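PDB 6H8M: neurotrypsin from Mus musculus, which acts as a secreted multidomain serine protease in neuronal plasticity, this chain being its third scavenger receptor cysteine-rich (SRCR) domain. Local coordinates for residues E20-N24 / I68-N72; D33-H39 / D71-G77; I43-Y49 / V103-Y107; E63-I68 / C95-D100. One frame throughout, in Å; residues are numbered along the deposited sequence.

Interaction 1. Residues E20-N24 / I68-N72; sequences EVFVN and IHMDN
With CG anti to its carbonyl carbon (chi1 -76°), His69 sends its imidazole across to strand 20-23. Val23 points CB at the ring from its backbone, and CG1 anti to the backbone N (chi1 -180°) puts CG2 beside the ring, 3.9 Å from His69 CD2. Val23 CB stands almost exactly over the middle of that ring, 3.6 Å from the His69 centroid and only 4° off the ring normal, a CH-pi contact. Val21 approaches from another direction: its CG2 methyl lies 3.7 Å from His69 CD2, while Val21 O meets CD2 at the ring edge, at 3.2 Å. No hydrogen bond joins the two segments; His69 NE2 instead bonds to Gln26 O, which helps fix the rotation of the ring beneath Val23. Met70 CE fills in more loosely, 4.5 Å from Val21 CG2 and as far from CG2 of Val23. The strand axes, 8.2 Å apart at closest, cross nearly at right angles, and strand 26-30 of the five-stranded SRCR sheet lies between them, so they do not pair. That strand bonds to Val21 through Gly28 and to His69 through Thr29, Cys31 just beyond it bonds to Met70, and Val21 also packs on Ile6 of strand 6-10.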
loop_
_atom_site.group_PDB
_atom_site.type_symbol
_atom_site.label_atom_id
_atom_site.label_comp_id
_atom_site.label_asym_id
_atom_site.label_seq_id
_atom_site.Cartn_x
_atom_site.Cartn_y
_atom_site.Cartn_z
ATOM N N GLU A 20 0.876 -5.587 -1.691
ATOM C CA GLU A 20 2.038 -6.377 -1.377
ATOM C C GLU A 20 3.212 -5.844 -2.199
ATOM O O GLU A 20 3.065 -5.451 -3.378
ATOM C CB GLU A 20 1.772 -7.875 -1.566
ATOM C CG GLU A 20 0.685 -8.335 -0.568
ATOM C CD GLU A 20 0.442 -9.793 -0.339
ATOM O OE1 GLU A 20 -0.199 -10.115 0.698
ATOM O OE2 GLU A 20 0.895 -10.547 -1.196
ATOM N N VAL A 21 4.394 -5.872 -1.577
ATOM C CA VAL A 21 5.573 -5.364 -2.215
ATOM C C VAL A 21 6.693 -6.386 -2.060
ATOM O O VAL A 21 6.733 -7.128 -1.070
ATOM C CB VAL A 21 5.995 -4.022 -1.618
ATOM C CG1 VAL A 21 4.843 -3.051 -1.617
ATOM C CG2 VAL A 21 6.467 -4.203 -0.181
ATOM N N PHE A 22 7.570 -6.470 -3.068
ATOM C CA PHE A 22 8.589 -7.498 -3.099
ATOM C C PHE A 22 9.940 -6.849 -2.770
ATOM O O PHE A 22 10.409 -5.992 -3.497
ATOM C CB PHE A 22 8.683 -8.165 -4.472
ATOM C CG PHE A 22 9.596 -9.366 -4.503
ATOM C CD1 PHE A 22 9.111 -10.594 -4.088
ATOM C CD2 PHE A 22 10.946 -9.271 -4.859
ATOM C CE1 PHE A 22 9.923 -11.711 -4.094
ATOM C CE2 PHE A 22 11.765 -10.398 -4.854
ATOM C CZ PHE A 22 11.254 -11.611 -4.475
ATOM N N VAL A 23 10.479 -7.239 -1.624
ATOM C CA VAL A 23 11.668 -6.607 -0.993
ATOM C C VAL A 23 12.467 -7.734 -0.345
ATOM O O VAL A 23 11.879 -8.577 0.299
ATOM C CB VAL A 23 11.224 -5.614 0.091
ATOM C CG1 VAL A 23 12.399 -4.929 0.764
ATOM C CG2 VAL A 23 10.335 -4.519 -0.464
ATOM N N ASN A 24 13.798 -7.725 -0.457
ATOM C CA ASN A 24 14.615 -8.682 0.251
ATOM C C ASN A 24 14.165 -10.120 -0.010
ATOM O O ASN A 24 14.097 -10.922 0.900
ATOM C CB ASN A 24 14.605 -8.332 1.745
ATOM C CG ASN A 24 15.429 -7.088 2.012
ATOM O OD1 ASN A 24 16.342 -6.806 1.268
ATOM N ND2 ASN A 24 15.061 -6.331 3.020
ATOM N N ILE A 68 6.231 -7.634 7.194
ATOM C CA ILE A 68 5.683 -6.296 6.993
ATOM C C ILE A 68 6.846 -5.403 6.608
ATOM O O ILE A 68 7.727 -5.161 7.401
ATOM C CB ILE A 68 4.941 -5.809 8.231
ATOM C CG1 ILE A 68 3.864 -6.823 8.630
ATOM C CG2 ILE A 68 4.369 -4.403 8.002
ATOM C CD1 ILE A 68 3.179 -6.447 9.932
ATOM N N HIS A 69 6.945 -5.085 5.331
ATOM C CA HIS A 69 8.169 -4.502 4.779
ATOM C C HIS A 69 8.290 -3.027 5.120
ATOM O O HIS A 69 9.461 -2.537 5.222
ATOM C CB HIS A 69 8.239 -4.670 3.273
ATOM C CG HIS A 69 8.604 -6.023 2.836
ATOM N ND1 HIS A 69 9.647 -6.695 3.405
ATOM C CD2 HIS A 69 8.144 -6.792 1.816
ATOM C CE1 HIS A 69 9.819 -7.843 2.791
ATOM N NE2 HIS A 69 8.883 -7.937 1.782
ATOM N N MET A 70 7.170 -2.298 5.197
ATOM C CA MET A 70 7.261 -0.859 5.410
ATOM C C MET A 70 6.190 -0.486 6.440
ATOM O O MET A 70 5.083 -1.071 6.431
ATOM C CB MET A 70 7.063 -0.057 4.110
ATOM C CG MET A 70 7.827 -0.612 2.932
ATOM S SD MET A 70 7.383 0.128 1.309
ATOM C CE MET A 70 8.777 -0.412 0.328
ATOM N N ASP A 71 6.553 0.459 7.299
ATOM C CA ASP A 71 5.894 0.793 8.587
ATOM C C ASP A 71 5.299 2.193 8.531
ATOM O O ASP A 71 4.157 2.387 9.030
ATOM C CB ASP A 71 6.871 0.822 9.771
ATOM C CG ASP A 71 7.293 -0.537 10.302
ATOM O OD1 ASP A 71 6.381 -1.340 10.655
ATOM O OD2 ASP A 71 8.532 -0.787 10.339
ATOM N N ASN A 72 6.019 3.144 7.923
ATOM C CA ASN A 72 5.559 4.515 7.894
ATOM C C ASN A 72 6.084 5.217 6.658
ATOM O O ASN A 72 7.083 5.912 6.709
ATOM C CB ASN A 72 6.038 5.330 9.106
ATOM C CG ASN A 72 4.896 5.700 10.024
ATOM O OD1 ASN A 72 4.254 6.735 9.838
ATOM N ND2 ASN A 72 4.639 4.855 11.006
#

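Interaction 2. Residues D33-H39 / D71-G77; sequences DGWTDKH and DNVKCTG
His39 and Val73 make the close-packed part of this contact. His39 NE2 donates to Val73 O at 2.8 Å, coming from above the carbonyl plane (57° out of it) rather than along a lone pair. One face of the imidazole is covered by Cys75 CB, and Cys75 SG sits obliquely 3.6 Å from His39 CD2; the opposite face is backed by Trp35 CA. Beside it the start of helix 37-46 comes close to the turn at Gly77, with Lys38 CB 3.7 Å from Gly77 CA. The exposed side is held mainly by the methylenes of Lys38, which touch Thr76 O (CD at 3.2 Å) before the amino end turns away. At the far end Asp33, its CG anti to the backbone N (chi1 -165°), accepts from Asn72 ND2 through the anti lone pair of OD2 at 2.9 Å, carboxylate and amide planes standing 69° apart. Cys75 is tied onward by its disulfide to Cys85. Thr36, at the N-cap, forms a capping box with His39, whose ND1 accepts from Thr36 N; Thr36 OG1 also accepts from Lys38 N. With NE2 donating and ND1 accepting, though from well outside the ring plane, His39 is probably neutral, its proton on NE2.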
loop_
_atom_site.group_PDB
_atom_site.type_symbol
_atom_site.label_atom_id
_atom_site.label_comp_id
_atom_site.label_asym_id
_atom_site.label_seq_id
_atom_site.Cartn_x
_atom_site.Cartn_y
_atom_site.Cartn_z
ATOM N N ASP A 33 -0.295 2.602 9.243
ATOM C CA ASP A 33 -0.052 3.742 10.085
ATOM C C ASP A 33 0.307 4.906 9.151
ATOM O O ASP A 33 1.290 4.832 8.368
ATOM C CB ASP A 33 1.098 3.450 11.053
ATOM C CG ASP A 33 1.075 4.496 12.153
ATOM O OD1 ASP A 33 0.027 4.605 12.837
ATOM O OD2 ASP A 33 2.000 5.285 12.175
ATOM N N GLY A 34 -0.498 5.949 9.194
ATOM C CA GLY A 34 -0.255 7.089 8.315
ATOM C C GLY A 34 -0.678 6.860 6.857
ATOM O O GLY A 34 -0.327 7.685 6.032
ATOM N N TRP A 35 -1.368 5.747 6.523
ATOM C CA TRP A 35 -1.712 5.422 5.158
ATOM C C TRP A 35 -3.003 6.182 4.784
ATOM O O TRP A 35 -3.976 6.095 5.514
ATOM C CB TRP A 35 -1.880 3.887 4.994
ATOM C CG TRP A 35 -2.105 3.373 3.602
ATOM C CD1 TRP A 35 -3.312 2.992 3.059
ATOM C CD2 TRP A 35 -1.101 2.999 2.623
ATOM N NE1 TRP A 35 -3.094 2.524 1.795
ATOM C CE2 TRP A 35 -1.772 2.506 1.504
ATOM C CE3 TRP A 35 0.288 3.108 2.597
ATOM C CZ2 TRP A 35 -1.108 2.054 0.365
ATOM C CZ3 TRP A 35 0.945 2.694 1.467
ATOM C CH2 TRP A 35 0.260 2.224 0.347
ATOM N N THR A 36 -2.946 6.955 3.703
ATOM C CA THR A 36 -4.091 7.804 3.295
ATOM C C THR A 36 -4.309 7.678 1.790
ATOM O O THR A 36 -3.641 6.849 1.154
ATOM C CB THR A 36 -3.825 9.274 3.640
ATOM O OG1 THR A 36 -2.817 9.756 2.753
ATOM C CG2 THR A 36 -3.377 9.471 5.072
ATOM N N ASP A 37 -5.191 8.523 1.250
ATOM C CA ASP A 37 -5.512 8.565 -0.202
ATOM C C ASP A 37 -4.260 8.930 -1.017
ATOM O O ASP A 37 -4.185 8.498 -2.176
ATOM C CB ASP A 37 -6.760 9.405 -0.487
ATOM C CG ASP A 37 -8.033 8.792 0.074
ATOM O OD1 ASP A 37 -7.953 7.690 0.645
ATOM O OD2 ASP A 37 -9.093 9.424 -0.064
ATOM N N LYS A 38 -3.360 9.760 -0.474
ATOM C CA LYS A 38 -2.101 10.111 -1.181
ATOM C C LYS A 38 -1.299 8.823 -1.429
ATOM O O LYS A 38 -0.827 8.657 -2.562
ATOM C CB LYS A 38 -1.304 11.115 -0.343
ATOM C CG LYS A 38 -2.022 12.424 -0.044
ATOM C CD LYS A 38 -1.163 13.414 0.713
ATOM C CE LYS A 38 -1.776 14.797 0.804
ATOM N NZ LYS A 38 -2.875 14.852 1.796
ATOM N N HIS A 39 -1.179 7.934 -0.432
ATOM C CA HIS A 39 -0.516 6.669 -0.665
ATOM C C HIS A 39 -1.209 5.852 -1.736
ATOM O O HIS A 39 -0.552 5.233 -2.612
ATOM C CB HIS A 39 -0.381 5.897 0.659
ATOM C CG HIS A 39 0.331 6.675 1.711
ATOM N ND1 HIS A 39 -0.290 7.656 2.465
ATOM C CD2 HIS A 39 1.602 6.608 2.146
ATOM C CE1 HIS A 39 0.604 8.263 3.247
ATOM N NE2 HIS A 39 1.779 7.607 3.107
ATOM N N ASP A 71 6.553 0.459 7.299
ATOM C CA ASP A 71 5.894 0.793 8.587
ATOM C C ASP A 71 5.299 2.193 8.531
ATOM O O ASP A 71 4.157 2.387 9.030
ATOM C CB ASP A 71 6.871 0.822 9.771
ATOM C CG ASP A 71 7.293 -0.537 10.302
ATOM O OD1 ASP A 71 6.381 -1.340 10.655
ATOM O OD2 ASP A 71 8.532 -0.787 10.339
ATOM N N ASN A 72 6.019 3.144 7.923
ATOM C CA ASN A 72 5.559 4.515 7.894
ATOM C C ASN A 72 6.084 5.217 6.658
ATOM O O ASN A 72 7.083 5.912 6.709
ATOM C CB ASN A 72 6.038 5.330 9.106
ATOM C CG ASN A 72 4.896 5.700 10.024
ATOM O OD1 ASN A 72 4.254 6.735 9.838
ATOM N ND2 ASN A 72 4.639 4.855 11.006
ATOM N N VAL A 73 5.324 5.101 5.585
ATOM C CA VAL A 73 5.665 5.694 4.323
ATOM C C VAL A 73 5.104 7.115 4.348
ATOM O O VAL A 73 3.968 7.245 4.808
ATOM C CB VAL A 73 5.022 4.852 3.197
ATOM C CG1 VAL A 73 5.336 5.399 1.823
ATOM C CG2 VAL A 73 5.412 3.386 3.286
ATOM N N LYS A 74 5.881 8.118 3.905
ATOM C CA LYS A 74 5.414 9.492 3.683
ATOM C C LYS A 74 5.366 9.752 2.176
ATOM O O LYS A 74 6.338 9.582 1.504
ATOM C CB LYS A 74 6.317 10.537 4.346
ATOM C CG LYS A 74 5.730 11.948 4.404
ATOM C CD LYS A 74 6.512 12.919 5.298
ATOM C CE LYS A 74 6.020 14.341 5.175
ATOM N NZ LYS A 74 6.469 15.191 6.308
ATOM N N CYS A 75 4.182 10.057 1.654
ATOM C CA CYS A 75 3.949 10.326 0.224
ATOM C C CYS A 75 3.349 11.748 0.168
ATOM O O CYS A 75 2.482 12.091 0.994
ATOM C CB CYS A 75 2.977 9.300 -0.401
ATOM S SG CYS A 75 3.658 7.610 -0.681
ATOM N N THR A 76 3.729 12.550 -0.829
ATOM C CA THR A 76 2.971 13.770 -1.166
ATOM C C THR A 76 1.657 13.409 -1.882
ATOM O O THR A 76 0.702 14.126 -1.740
ATOM C CB THR A 76 3.781 14.702 -2.071
ATOM O OG1 THR A 76 3.819 14.047 -3.348
ATOM C CG2 THR A 76 5.150 15.024 -1.513
ATOM N N GLY A 77 1.617 12.257 -2.607
ATOM C CA GLY A 77 0.482 11.912 -3.451
ATOM C C GLY A 77 0.761 12.068 -4.927
ATOM O O GLY A 77 0.019 11.522 -5.768
#

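Interaction 3. Residues I43-Y49 / V103-Y107; sequences ICRQLGY and VICDY
Cys44 and Cys105 are joined by a disulfide, SG to SG 2.0 Å, whose negative chi3 of -81° gives it a left-handed twist; it ties helix 37-46 covalently to strand 102-105. Apolar groups line up along it. Val103 CG2 lies 4.0 Å from Cys44 SG, and the preceding residue of the helix, Ile43, brings CB to 4.2 Å from Val103 CG1. Tyr49, with CG anti to its carbonyl carbon (chi1 -59°), lays its ring beside the bridge: its CD2 is 3.6 Å from Cys105 CB, and Cys105 SG approaches the ring obliquely. Asp106 crosses Tyr49 at about a right angle, OD1 against Tyr49 CB at 3.4 Å, the carboxylate and ring planes 77° apart. The second shell holds this group in place: OD1 accepts from Gly51 N, and OD2 forms a salt bridge with Lys15. Putting an alanine at Asp106 would probably leave Lys15 without its charged mate and Gly51 N without its acceptor, and uncover the flank of Tyr49. The helix end is set by a Schellman motif at Gly48, in which Tyr49 N bonds to Cys44 O at 2.9 Å, and this carries the chain round to the tyrosine. Strand 53-56 pairs with strand 102-105 through Ile104 and Arg54, while Leu8 of strand 6-10 and Val19 of strand 18-23 pack against Val103.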
loop_
_atom_site.group_PDB
_atom_site.type_symbol
_atom_site.label_atom_id
_atom_site.label_comp_id
_atom_site.label_asym_id
_atom_site.label_seq_id
_atom_site.Cartn_x
_atom_site.Cartn_y
_atom_site.Cartn_z
ATOM N N ILE A 43 0.340 4.217 -5.265
ATOM C CA ILE A 43 0.272 2.799 -5.650
ATOM C C ILE A 43 -0.468 2.619 -6.963
ATOM O O ILE A 43 0.008 1.875 -7.874
ATOM C CB ILE A 43 -0.419 2.017 -4.514
ATOM C CG1 ILE A 43 0.398 2.038 -3.228
ATOM C CG2 ILE A 43 -0.725 0.588 -4.988
ATOM C CD1 ILE A 43 1.751 1.412 -3.342
ATOM N N CYS A 44 -1.645 3.235 -7.071
ATOM C CA CYS A 44 -2.469 3.109 -8.232
ATOM C C CYS A 44 -1.788 3.679 -9.497
ATOM O O CYS A 44 -1.835 3.049 -10.589
ATOM C CB CYS A 44 -3.823 3.752 -7.974
ATOM S SG CYS A 44 -4.764 2.814 -6.711
ATOM N N ARG A 45 -1.066 4.793 -9.337
ATOM C CA ARG A 45 -0.275 5.406 -10.422
ATOM C C ARG A 45 0.803 4.430 -10.906
ATOM O O ARG A 45 0.941 4.210 -12.074
ATOM C CB ARG A 45 0.280 6.777 -9.986
ATOM C CG ARG A 45 1.011 7.549 -11.088
ATOM C CD ARG A 45 1.384 8.975 -10.667
ATOM N NE ARG A 45 0.270 9.803 -10.239
ATOM C CZ ARG A 45 0.024 10.187 -8.988
ATOM N NH1 ARG A 45 0.869 9.926 -7.994
ATOM N NH2 ARG A 45 -1.099 10.837 -8.739
ATOM N N GLN A 46 1.550 3.815 -9.998
ATOM C CA GLN A 46 2.578 2.901 -10.359
ATOM C C GLN A 46 1.987 1.698 -11.125
ATOM O O GLN A 46 2.655 1.194 -12.048
ATOM C CB GLN A 46 3.409 2.462 -9.165
ATOM C CG GLN A 46 4.624 1.640 -9.590
ATOM C CD GLN A 46 5.414 0.984 -8.493
ATOM O OE1 GLN A 46 5.594 1.515 -7.415
ATOM N NE2 GLN A 46 6.038 -0.115 -8.826
ATOM N N LEU A 47 0.794 1.250 -10.735
ATOM C CA LEU A 47 0.125 0.141 -11.386
ATOM C C LEU A 47 -0.487 0.516 -12.743
ATOM O O LEU A 47 -0.964 -0.367 -13.446
ATOM C CB LEU A 47 -0.966 -0.354 -10.433
ATOM C CG LEU A 47 -0.497 -1.145 -9.217
ATOM C CD1 LEU A 47 -1.677 -1.403 -8.278
ATOM C CD2 LEU A 47 0.150 -2.445 -9.633
ATOM N N GLY A 48 -0.463 1.792 -13.087
ATOM C CA GLY A 48 -0.893 2.235 -14.406
ATOM C C GLY A 48 -2.306 2.748 -14.451
ATOM O O GLY A 48 -2.763 3.057 -15.532
ATOM N N TYR A 49 -2.954 2.987 -13.294
ATOM C CA TYR A 49 -4.272 3.550 -13.227
ATOM C C TYR A 49 -4.132 5.081 -13.099
ATOM O O TYR A 49 -3.176 5.576 -12.545
ATOM C CB TYR A 49 -5.085 2.948 -12.085
ATOM C CG TYR A 49 -5.233 1.464 -12.221
ATOM C CD1 TYR A 49 -5.881 0.947 -13.328
ATOM C CD2 TYR A 49 -4.555 0.590 -11.402
ATOM C CE1 TYR A 49 -5.930 -0.417 -13.562
ATOM C CE2 TYR A 49 -4.638 -0.780 -11.584
ATOM C CZ TYR A 49 -5.296 -1.279 -12.684
ATOM O OH TYR A 49 -5.395 -2.622 -12.856
ATOM N N VAL A 103 -5.829 -0.558 -1.160
ATOM C CA VAL A 103 -6.236 0.491 -2.031
ATOM C C VAL A 103 -7.457 0.051 -2.859
ATOM O O VAL A 103 -7.609 -1.154 -3.071
ATOM C CB VAL A 103 -5.125 0.921 -2.998
ATOM C CG1 VAL A 103 -3.866 1.335 -2.230
ATOM C CG2 VAL A 103 -4.782 -0.151 -3.999
ATOM N N ILE A 104 -8.176 1.051 -3.388
ATOM C CA ILE A 104 -9.026 0.950 -4.528
ATOM C C ILE A 104 -8.583 1.942 -5.578
ATOM O O ILE A 104 -8.637 3.124 -5.332
ATOM C CB ILE A 104 -10.485 1.190 -4.157
ATOM C CG1 ILE A 104 -10.943 0.205 -3.104
ATOM C CG2 ILE A 104 -11.362 1.102 -5.424
ATOM C CD1 ILE A 104 -12.258 0.564 -2.550
ATOM N N CYS A 105 -8.176 1.456 -6.758
ATOM C CA CYS A 105 -7.803 2.304 -7.865
ATOM C C CYS A 105 -8.996 2.541 -8.805
ATOM O O CYS A 105 -9.873 1.722 -8.903
ATOM C CB CYS A 105 -6.680 1.677 -8.673
ATOM S SG CYS A 105 -5.244 1.110 -7.716
ATOM N N ASP A 106 -9.009 3.731 -9.437
ATOM C CA ASP A 106 -10.071 4.125 -10.349
ATOM C C ASP A 106 -11.418 4.015 -9.621
ATOM O O ASP A 106 -12.397 3.440 -10.119
ATOM C CB ASP A 106 -10.022 3.333 -11.654
ATOM C CG ASP A 106 -8.900 3.764 -12.594
ATOM O OD1 ASP A 106 -8.040 4.622 -12.180
ATOM O OD2 ASP A 106 -8.843 3.182 -13.672
ATOM N N TYR A 107 -11.460 4.584 -8.409
ATOM C CA TYR A 107 -12.611 4.486 -7.541
ATOM C C TYR A 107 -13.779 5.222 -8.202
ATOM O O TYR A 107 -13.573 6.313 -8.705
ATOM C CB TYR A 107 -12.266 5.076 -6.175
ATOM C CG TYR A 107 -13.445 5.104 -5.240
ATOM C CD1 TYR A 107 -13.732 4.024 -4.411
ATOM C CD2 TYR A 107 -14.291 6.201 -5.211
ATOM C CE1 TYR A 107 -14.838 4.041 -3.571
ATOM C CE2 TYR A 107 -15.421 6.222 -4.410
ATOM C CZ TYR A 107 -15.661 5.156 -3.558
ATOM O OH TYR A 107 -16.741 5.198 -2.755
#

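Interaction 4. Residues E63-I68 / C95-D100; sequences EGKGPI and CRHSED
From CB outward His97 enters the bend of segment 63-68, CG anti to the carbonyl carbon (chi1 -79°) carrying the ring inside. CB lies 3.6 Å from Gly64 O, and the same oxygen sits over the ring face at CG, 3.3 Å away, with Lys65 CA covering that face farther along. Over the opposite face comes Ile68, whose CG1 is 3.6 Å from His97 CE1, sandwiching the imidazole. ND1 donates to the syn lone pair of Asp100 OD2 at 2.8 Å, close to the ring plane. At the tip, NE2 gives a short bond of 2.6 Å to Gly66 O; the oxygen lies in the ring plane, although the donor stands 37° out of the carbonyl plane. Both ring nitrogens thus donate, which together with the nearby carboxylate suggests a protonated histidine. The two segments belong to loops of the SRCR domain, the first running into strand 68-74 and the second, with a 3-10 turn at 97-98, leading toward strand 102-105; Cys95 of the second is cross-linked to Cys31. A leucine in place of His97 would probably leave Gly66 O without its donor and Asp100 with one bond fewer, setting the bend free to shift. Asp100 OD2 also receives Gly64 N at 2.8 Å, met nearly head-on to its C-O bond, while OD1 bonds to Thr29 OG1. A water donates to Glu63 OE1 and accepts weakly from Ser98 N.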
loop_
_atom_site.group_PDB
_atom_site.type_symbol
_atom_site.label_atom_id
_atom_site.label_comp_id
_atom_site.label_asym_id
_atom_site.label_seq_id
_atom_site.Cartn_x
_atom_site.Cartn_y
_atom_site.Cartn_z
ATOM N N GLU A 63 -5.941 -10.135 5.926
ATOM C CA GLU A 63 -4.587 -9.987 6.431
ATOM C C GLU A 63 -3.644 -10.646 5.473
ATOM O O GLU A 63 -3.897 -11.763 4.994
ATOM C CB GLU A 63 -4.437 -10.587 7.838
ATOM C CG GLU A 63 -5.311 -9.863 8.880
ATOM C CD GLU A 63 -5.067 -10.270 10.324
ATOM O OE1 GLU A 63 -4.054 -10.937 10.536
ATOM O OE2 GLU A 63 -5.796 -9.796 11.237
ATOM N N GLY A 64 -2.453 -10.083 5.359
ATOM C CA GLY A 64 -1.377 -10.772 4.598
ATOM C C GLY A 64 -0.576 -11.669 5.545
ATOM O O GLY A 64 -0.997 -11.859 6.685
ATOM N N LYS A 65 0.427 -12.324 5.009
ATOM C CA LYS A 65 1.303 -13.149 5.872
ATOM C C LYS A 65 2.752 -12.804 5.534
ATOM O O LYS A 65 3.002 -12.086 4.552
ATOM C CB LYS A 65 0.952 -14.623 5.735
ATOM C CG LYS A 65 0.956 -15.192 4.337
ATOM C CD LYS A 65 0.022 -16.398 4.221
ATOM C CE LYS A 65 -0.277 -16.784 2.782
ATOM N NZ LYS A 65 0.921 -16.677 1.906
ATOM N N GLY A 66 3.688 -13.291 6.346
ATOM C CA GLY A 66 5.098 -12.983 6.023
ATOM C C GLY A 66 5.483 -11.577 6.487
ATOM O O GLY A 66 4.910 -11.099 7.456
ATOM N N PRO A 67 6.535 -10.957 5.912
ATOM C CA PRO A 67 7.086 -9.738 6.460
ATOM C C PRO A 67 6.138 -8.565 6.272
ATOM O O PRO A 67 5.368 -8.541 5.296
ATOM C CB PRO A 67 8.401 -9.482 5.727
ATOM C CG PRO A 67 8.578 -10.652 4.802
ATOM C CD PRO A 67 7.316 -11.477 4.787
ATOM N N ILE A 68 6.231 -7.634 7.194
ATOM C CA ILE A 68 5.683 -6.296 6.993
ATOM C C ILE A 68 6.846 -5.403 6.608
ATOM O O ILE A 68 7.727 -5.161 7.401
ATOM C CB ILE A 68 4.941 -5.809 8.231
ATOM C CG1 ILE A 68 3.864 -6.823 8.630
ATOM C CG2 ILE A 68 4.369 -4.403 8.002
ATOM C CD1 ILE A 68 3.179 -6.447 9.932
ATOM N N CYS A 95 3.938 -3.022 14.297
ATOM C CA CYS A 95 2.804 -3.281 13.385
ATOM C C CYS A 95 2.467 -4.775 13.319
ATOM O O CYS A 95 3.317 -5.583 13.457
ATOM C CB CYS A 95 3.089 -2.731 11.986
ATOM S SG CYS A 95 2.852 -0.936 11.894
ATOM N N ARG A 96 1.197 -5.126 13.056
ATOM C CA ARG A 96 0.715 -6.503 12.927
ATOM C C ARG A 96 -0.056 -6.570 11.607
ATOM O O ARG A 96 -0.409 -5.495 11.066
ATOM C CB ARG A 96 -0.208 -6.923 14.079
ATOM C CG ARG A 96 0.382 -6.807 15.489
ATOM C CD ARG A 96 -0.394 -7.521 16.594
ATOM N NE ARG A 96 -0.222 -8.968 16.430
ATOM C CZ ARG A 96 -0.196 -9.891 17.396
ATOM N NH1 ARG A 96 -0.294 -9.564 18.673
ATOM N NH2 ARG A 96 -0.070 -11.164 17.060
ATOM N N HIS A 97 -0.298 -7.789 11.116
ATOM C CA HIS A 97 -0.981 -7.957 9.818
ATOM C C HIS A 97 -2.432 -7.457 9.853
ATOM O O HIS A 97 -3.030 -7.161 8.804
ATOM C CB HIS A 97 -0.847 -9.400 9.308
ATOM C CG HIS A 97 0.476 -9.695 8.685
ATOM N ND1 HIS A 97 0.857 -9.114 7.478
ATOM C CD2 HIS A 97 1.504 -10.473 9.091
ATOM C CE1 HIS A 97 2.082 -9.545 7.178
ATOM N NE2 HIS A 97 2.491 -10.394 8.128
ATOM N N SER A 98 -2.999 -7.332 11.038
ATOM C CA SER A 98 -4.322 -6.732 11.218
ATOM C C SER A 98 -4.361 -5.262 10.767
ATOM O O SER A 98 -5.433 -4.744 10.594
ATOM C CB SER A 98 -4.759 -6.918 12.636
ATOM O OG SER A 98 -3.854 -6.313 13.525
ATOM N N GLU A 99 -3.202 -4.622 10.541
ATOM C CA GLU A 99 -3.078 -3.216 10.109
ATOM C C GLU A 99 -2.588 -3.106 8.657
ATOM O O GLU A 99 -2.239 -2.005 8.186
ATOM C CB GLU A 99 -2.095 -2.483 11.047
ATOM C CG GLU A 99 -2.565 -2.416 12.498
ATOM C CD GLU A 99 -1.425 -2.145 13.473
ATOM O OE1 GLU A 99 -0.647 -3.060 13.739
ATOM O OE2 GLU A 99 -1.298 -0.999 13.922
ATOM N N ASP A 100 -2.642 -4.205 7.904
ATOM C CA ASP A 100 -2.159 -4.204 6.517
ATOM C C ASP A 100 -2.947 -3.211 5.669
ATOM O O ASP A 100 -4.205 -3.131 5.766
ATOM C CB ASP A 100 -2.224 -5.590 5.885
ATOM C CG ASP A 100 -1.095 -6.524 6.359
ATOM O OD1 ASP A 100 -0.085 -6.035 6.946
ATOM O OD2 ASP A 100 -1.215 -7.733 6.093
HETATM O O HOH W 1 -2.490 -9.953 12.758
#

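Overall arrangement
All four contacts lie within one SRCR domain. Along the chain they interleave: segments 20-24, 33-39, 43-49 and 63-68 come first, and their partners follow from 68-72 to 103-107, with interaction 4 nested inside the loop closed by interaction 3. Interactions 1 and 2 share strand 68-74, their centres about 13 Å apart; interaction 1 shares Ile68 with interaction 4, about 10 Å between centres. Interactions 2 and 3 both use helix 37-46 and touch through Trp35 and Ile43. Interactions 3 and 4 stand farthest apart, about 21 Å between centres, on opposite sides of the domain. The crossed connections, together with the disulfides, tie early and late parts of this small domain together.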